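Local coordinates for protein SeqA (Vibrio cholerae, PDB 3SK7), which represses re-initiation of DNA replication by binding pairs of hemimethylated GATC sequences at the newly replicated chromosomal origin, at residues L11-F17 with L29-T33; I24-M28 with K73-N77. All blocks are in the same frame, centred on the assembly; numbering follows the deposited sequence.

In the fold
Helix 23-37 is common to both contacts, whose centres lie 11 Å apart. In contact 1, its residues 29-33 pack against Leu11 at the end of helix 3-12 and against Glu16 and Phe17 of helix 15-18; in contact 2, residues 24-28, the preceding part of the same helix, meet the edge strand 73-74 and the loop after it. The two contacts also touch. Ser32 OG, in one of two modelled conformers, lies 2.7 Å from Pro76 O, a probable hydrogen bond, and Ile75 CG2 packs 3.9 Å from Leu31 CB. Beside these, Phe17 CZ meets Arg26 CD at 3.7 Å. Helix 23-37 thus joins the N-terminal helices to the small antiparallel sheet of the SeqA C-terminal domain.

Contact 1 (L11-F17 with L29-T33); sequences LLISDEF and LILST
Leu11 and Leu29 lie alongside each other, pointing opposite ways, with Leu11 CD1 3.9 Å from Leu29 CG. The other methyl of Leu11, CD2, meets Thr33 tip to tip, 3.6 Å from OG1, and also rests on Ile30. A branched leucine suits this place because its two methyls can serve three residues of one helix face. Leu29 has its CG trans to the backbone N (chi1 -178°), which carries CD2 out to Glu16 and Phe17. There Leu29 CD2 sits near the plane of the Phe17 ring, at its edge, 4.1 Å from Phe17 CD1, while Ile30 CG1 approaches Phe17 CE1 obliquely at 4.0 Å. Glu16, extended along its chain, lays its aliphatic part and carboxylate carbon against the Leu29 methyls; the residue is exposed, so its charge can still meet solvent.

Behind this layer, side-chain hydroxyls bond to the backbone. Ser14 is the N-cap of helix 15-18: its OG accepts from Phe17 N at 3.2 Å and donates to Leu11 O at 2.7 Å, tying the end of one helix to the start of the next. Thr33 OG1, buried, donates to Leu29 O at 2.8 Å, from the face of the carbonyl plane opposite to that used by Thr33 N. The whole is a serine-capped junction of two successive helices, 3-12 and 15-18, both packed on helix 23-37 in the largely helical SeqA C-terminal domain.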
loop_
_atom_site.group_PDB
_atom_site.type_symbol
_atom_site.label_atom_id
_atom_site.label_comp_id
_atom_site.label_asym_id
_atom_site.label_seq_id
_atom_site.Cartn_x
_atom_site.Cartn_y
_atom_site.Cartn_z
ATOM N N LEU A 11 2.705 12.862 3.723
ATOM C CA LEU A 11 1.760 12.413 2.703
ATOM C C LEU A 11 0.312 12.770 3.071
ATOM O O LEU A 11 -0.472 13.274 2.223
ATOM C CB LEU A 11 1.886 10.905 2.489
ATOM C CG LEU A 11 0.866 10.284 1.537
ATOM C CD1 LEU A 11 1.095 10.783 0.137
ATOM C CD2 LEU A 11 0.948 8.797 1.542
ATOM N N LEU A 12 -0.053 12.476 4.309
ATOM C CA LEU A 12 -1.446 12.578 4.696
ATOM C C LEU A 12 -1.958 14.014 4.638
ATOM O O LEU A 12 -3.154 14.237 4.454
ATOM C CB LEU A 12 -1.648 12.027 6.096
ATOM C CG LEU A 12 -1.449 10.535 6.280
ATOM C CD1 LEU A 12 -1.761 10.136 7.702
ATOM C CD2 LEU A 12 -2.332 9.803 5.336
ATOM N N ILE A 13 -1.057 14.978 4.792
ATOM C CA ILE A 13 -1.463 16.386 4.776
ATOM C C ILE A 13 -1.111 17.081 3.453
ATOM O O ILE A 13 -1.313 18.293 3.297
ATOM C CB ILE A 13 -0.849 17.178 5.940
ATOM C CG1 ILE A 13 0.665 17.284 5.807
ATOM C CG2 ILE A 13 -1.244 16.541 7.229
ATOM C CD1 ILE A 13 1.339 18.126 6.888
ATOM N N SER A 14 -0.613 16.300 2.502
ATOM C CA SER A 14 -0.205 16.823 1.191
ATOM C C SER A 14 -1.387 17.130 0.286
ATOM O O SER A 14 -2.459 16.541 0.393
ATOM C CB SER A 14 0.737 15.845 0.471
ATOM O OG SER A 14 0.060 14.700 -0.027
ATOM N N ASP A 15 -1.180 18.067 -0.621
ATOM C CA ASP A 15 -2.233 18.437 -1.576
ATOM C C ASP A 15 -2.594 17.254 -2.478
ATOM O O ASP A 15 -3.754 16.999 -2.757
ATOM C CB ASP A 15 -1.766 19.588 -2.472
ATOM C CG ASP A 15 -1.796 20.948 -1.784
ATOM O OD1 ASP A 15 -2.305 21.040 -0.656
ATOM O OD2 ASP A 15 -1.331 21.941 -2.401
ATOM N N GLU A 16 -1.578 16.502 -2.893
ATOM C CA GLU A 16 -1.780 15.391 -3.804
ATOM C C GLU A 16 -2.698 14.335 -3.196
ATOM O O GLU A 16 -3.610 13.854 -3.855
ATOM C CB GLU A 16 -0.457 14.755 -4.232
ATOM C CG GLU A 16 -0.684 13.557 -5.179
ATOM C CD GLU A 16 0.581 12.771 -5.514
ATOM O OE1 GLU A 16 1.642 13.039 -4.903
ATOM O OE2 GLU A 16 0.509 11.877 -6.398
ATOM N N PHE A 17 -2.456 13.995 -1.933
ATOM C CA PHE A 17 -3.290 13.049 -1.243
ATOM C C PHE A 17 -4.699 13.578 -0.956
ATOM O O PHE A 17 -5.679 12.838 -1.075
ATOM C CB PHE A 17 -2.588 12.591 0.051
ATOM C CG PHE A 17 -3.276 11.440 0.737
ATOM C CD1 PHE A 17 -3.036 10.142 0.347
ATOM C CD2 PHE A 17 -4.165 11.659 1.775
ATOM C CE1 PHE A 17 -3.663 9.091 0.968
ATOM C CE2 PHE A 17 -4.784 10.605 2.402
ATOM C CZ PHE A 17 -4.527 9.316 1.986
ATOM N N LEU A 29 -1.519 5.391 -3.622
ATOM C CA LEU A 29 -0.515 6.388 -3.310
ATOM C C LEU A 29 0.194 6.065 -1.991
ATOM O O LEU A 29 1.387 6.277 -1.853
ATOM C CB LEU A 29 -1.131 7.784 -3.283
ATOM C CG LEU A 29 -0.188 8.951 -3.021
ATOM C CD1 LEU A 29 1.005 8.921 -3.957
ATOM C CD2 LEU A 29 -0.933 10.264 -3.153
ATOM N N ILE A 30 -0.540 5.538 -1.033
ATOM C CA ILE A 30 0.079 5.075 0.208
ATOM C C ILE A 30 1.133 3.987 -0.065
ATOM O O ILE A 30 2.279 4.069 0.429
ATOM C CB ILE A 30 -0.982 4.543 1.174
ATOM C CG1 ILE A 30 -1.732 5.696 1.836
ATOM C CG2 ILE A 30 -0.364 3.666 2.271
ATOM C CD1 ILE A 30 -3.069 5.306 2.449
ATOM N N LEU A 31 0.763 2.986 -0.867
ATOM C CA LEU A 31 1.717 1.937 -1.223
ATOM C C LEU A 31 2.923 2.487 -1.999
ATOM O O LEU A 31 4.070 2.134 -1.708
ATOM C CB LEU A 31 1.043 0.833 -2.004
ATOM C CG LEU A 31 -0.006 0.022 -1.237
ATOM C CD1 LEU A 31 -0.831 -0.800 -2.206
ATOM C CD2 LEU A 31 0.631 -0.870 -0.207
ATOM N N SER A 32 2.670 3.355 -2.968
ATOM C CA SER A 32 3.770 3.942 -3.727
ATOM C C SER A 32 4.715 4.678 -2.799
ATOM O O SER A 32 5.943 4.649 -2.985
ATOM C CB SER A 32 3.255 4.929 -4.779
ATOM O OG SER A 32 2.518 4.291 -5.813
ATOM N N THR A 33 4.138 5.376 -1.831
ATOM C CA THR A 33 4.929 6.191 -0.917
ATOM C C THR A 33 5.769 5.323 0.018
ATOM O O THR A 33 6.931 5.626 0.288
ATOM C CB THR A 33 4.046 7.133 -0.113
ATOM O OG1 THR A 33 3.365 8.031 -0.994
ATOM C CG2 THR A 33 4.878 7.958 0.862
#

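Contact 2 (I24-M28 with K73-N77); sequences IDRFM and KAIPN
Met28 and Pro76, which meet through CB and CD at 4.3 Å, each present a backbone oxygen to one hydroxyl: Ser32 OG lies within hydrogen-bonding range of both Met28 O and Pro76 O, and in the copy described its one proton must be shared or alternate between them. A serine suits the spot, being small enough to fit against the loop and able to link helix and loop, although its side chain is modelled in two conformers. The contact seats the edge of the SeqA domain's small antiparallel sheet, strand 73-74, on helix 23-37; Lys73 pairs through its backbone with Val82 of the next strand.

Met28 does most of the packing. Its chain leaves the helix beside the backbone N and bends at chi2 (-58°), turning the thioether toward the loop that follows the strand, with Met28 SD 4.2 Å from Ile75 CG1. The pliable methionine also reaches Val82, filling the angle between helix and sheet. Ile75, buried, rests CG2 4.1 Å from Met28 O, and its branched side chain continues onto Leu31 and Ser32, so a single residue of the loop spans two parts of the helix surface.

Lys73 runs at a slant to Met28, but its very close approach to Met28 CE is doubtful because the lysine is modelled in two conformers. In the copy described, the extended chain carries the ammonium toward Ile24 and Asp25. There Lys73 NZ is 4.0 Å from Ile24 CG1 and 4.4 Å from Asp25 OD1, opposite charges too far apart for a salt bridge.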
loop_
_atom_site.group_PDB
_atom_site.type_symbol
_atom_site.label_atom_id
_atom_site.label_comp_id
_atom_site.label_asym_id
_atom_site.label_seq_id
_atom_site.Cartn_x
_atom_site.Cartn_y
_atom_site.Cartn_z
ATOM N N ILE A 24 -9.349 3.705 -3.726
ATOM C CA ILE A 24 -8.359 2.960 -4.498
ATOM C C ILE A 24 -7.098 3.808 -4.748
ATOM O O ILE A 24 -5.973 3.317 -4.674
ATOM C CB ILE A 24 -8.920 2.447 -5.822
ATOM C CG1 ILE A 24 -7.856 1.692 -6.604
ATOM C CG2 ILE A 24 -9.480 3.582 -6.671
ATOM C CD1 ILE A 24 -7.365 0.492 -5.930
ATOM N N ASP A 25 -7.291 5.097 -5.010
ATOM C CA ASP A 25 -6.180 5.956 -5.348
ATOM C C ASP A 25 -5.390 6.337 -4.107
ATOM O O ASP A 25 -4.172 6.446 -4.154
ATOM C CB ASP A 25 -6.659 7.197 -6.075
ATOM C CG ASP A 25 -7.313 6.856 -7.409
ATOM O OD1 ASP A 25 -6.735 6.068 -8.217
ATOM O OD2 ASP A 25 -8.413 7.357 -7.617
ATOM N N ARG A 26 -6.084 6.477 -2.975
ATOM C CA ARG A 26 -5.409 6.752 -1.750
ATOM C C ARG A 26 -4.578 5.521 -1.355
ATOM O O ARG A 26 -3.413 5.643 -0.964
ATOM C CB ARG A 26 -6.409 7.057 -0.662
ATOM C CG ARG A 26 -7.152 8.352 -0.907
ATOM C CD ARG A 26 -7.825 8.887 0.341
ATOM N NE ARG A 26 -8.983 8.097 0.711
ATOM C CZ ARG A 26 -10.221 8.356 0.301
ATOM N NH1 ARG A 26 -10.449 9.364 -0.513
ATOM N NH2 ARG A 26 -11.242 7.603 0.683
ATOM N N PHE A 27 -5.192 4.343 -1.473
ATOM C CA PHE A 27 -4.529 3.051 -1.239
ATOM C C PHE A 27 -3.256 2.963 -2.076
ATOM O O PHE A 27 -2.170 2.663 -1.575
ATOM C CB PHE A 27 -5.517 1.944 -1.576
ATOM C CG PHE A 27 -4.976 0.540 -1.517
ATOM C CD1 PHE A 27 -4.620 -0.036 -0.318
ATOM C CD2 PHE A 27 -4.898 -0.221 -2.657
ATOM C CE1 PHE A 27 -4.206 -1.354 -0.258
ATOM C CE2 PHE A 27 -4.480 -1.532 -2.592
ATOM C CZ PHE A 27 -4.126 -2.088 -1.394
ATOM N N MET A 28 -3.396 3.205 -3.371
ATOM C CA MET A 28 -2.255 3.144 -4.264
ATOM C C MET A 28 -1.135 4.144 -3.940
ATOM O O MET A 28 0.056 3.786 -3.980
ATOM C CB MET A 28 -2.698 3.303 -5.718
ATOM C CG MET A 28 -3.467 2.115 -6.280
ATOM S SD MET A 28 -2.514 0.603 -6.176
ATOM C CE MET A 28 -3.196 -0.395 -7.451
ATOM N N LYS A 73 -3.557 -4.596 -10.147
ATOM C CA LYS A 73 -3.180 -3.282 -10.651
ATOM C C LYS A 73 -1.730 -2.954 -10.290
ATOM O O LYS A 73 -1.257 -3.300 -9.204
ATOM C CB LYS A 73 -4.112 -2.229 -10.050
ATOM C CG LYS A 73 -4.032 -0.852 -10.671
ATOM C CD LYS A 73 -5.069 0.073 -10.032
ATOM C CE LYS A 73 -5.304 1.322 -10.855
ATOM N NZ LYS A 73 -6.400 2.133 -10.261
ATOM N N ALA A 74 -1.035 -2.249 -11.174
ATOM C CA ALA A 74 0.324 -1.841 -10.920
ATOM C C ALA A 74 0.362 -0.736 -9.898
ATOM O O ALA A 74 -0.452 0.201 -9.952
ATOM C CB ALA A 74 0.981 -1.391 -12.208
ATOM N N ILE A 75 1.284 -0.869 -8.950
ATOM C CA ILE A 75 1.521 0.190 -7.981
ATOM C C ILE A 75 2.455 1.227 -8.596
ATOM O O ILE A 75 3.591 0.945 -8.912
ATOM C CB ILE A 75 2.123 -0.353 -6.687
ATOM C CG1 ILE A 75 1.201 -1.401 -6.090
ATOM C CG2 ILE A 75 2.315 0.758 -5.676
ATOM C CD1 ILE A 75 1.822 -2.177 -4.917
ATOM N N PRO A 76 1.944 2.433 -8.822
ATOM C CA PRO A 76 2.723 3.422 -9.566
ATOM C C PRO A 76 4.119 3.692 -9.001
ATOM O O PRO A 76 4.301 3.731 -7.773
ATOM C CB PRO A 76 1.859 4.691 -9.465
ATOM C CG PRO A 76 0.488 4.197 -9.308
ATOM C CD PRO A 76 0.616 2.936 -8.457
ATOM N N ASN A 77 5.089 3.836 -9.902
ATOM C CA ASN A 77 6.462 4.137 -9.544
ATOM C C ASN A 77 7.106 3.011 -8.746
ATOM O O ASN A 77 8.044 3.215 -8.001
ATOM C CB ASN A 77 6.528 5.459 -8.783
ATOM C CG ASN A 77 6.028 6.619 -9.611
ATOM O OD1 ASN A 77 5.209 7.419 -9.163
ATOM N ND2 ASN A 77 6.511 6.704 -10.838
#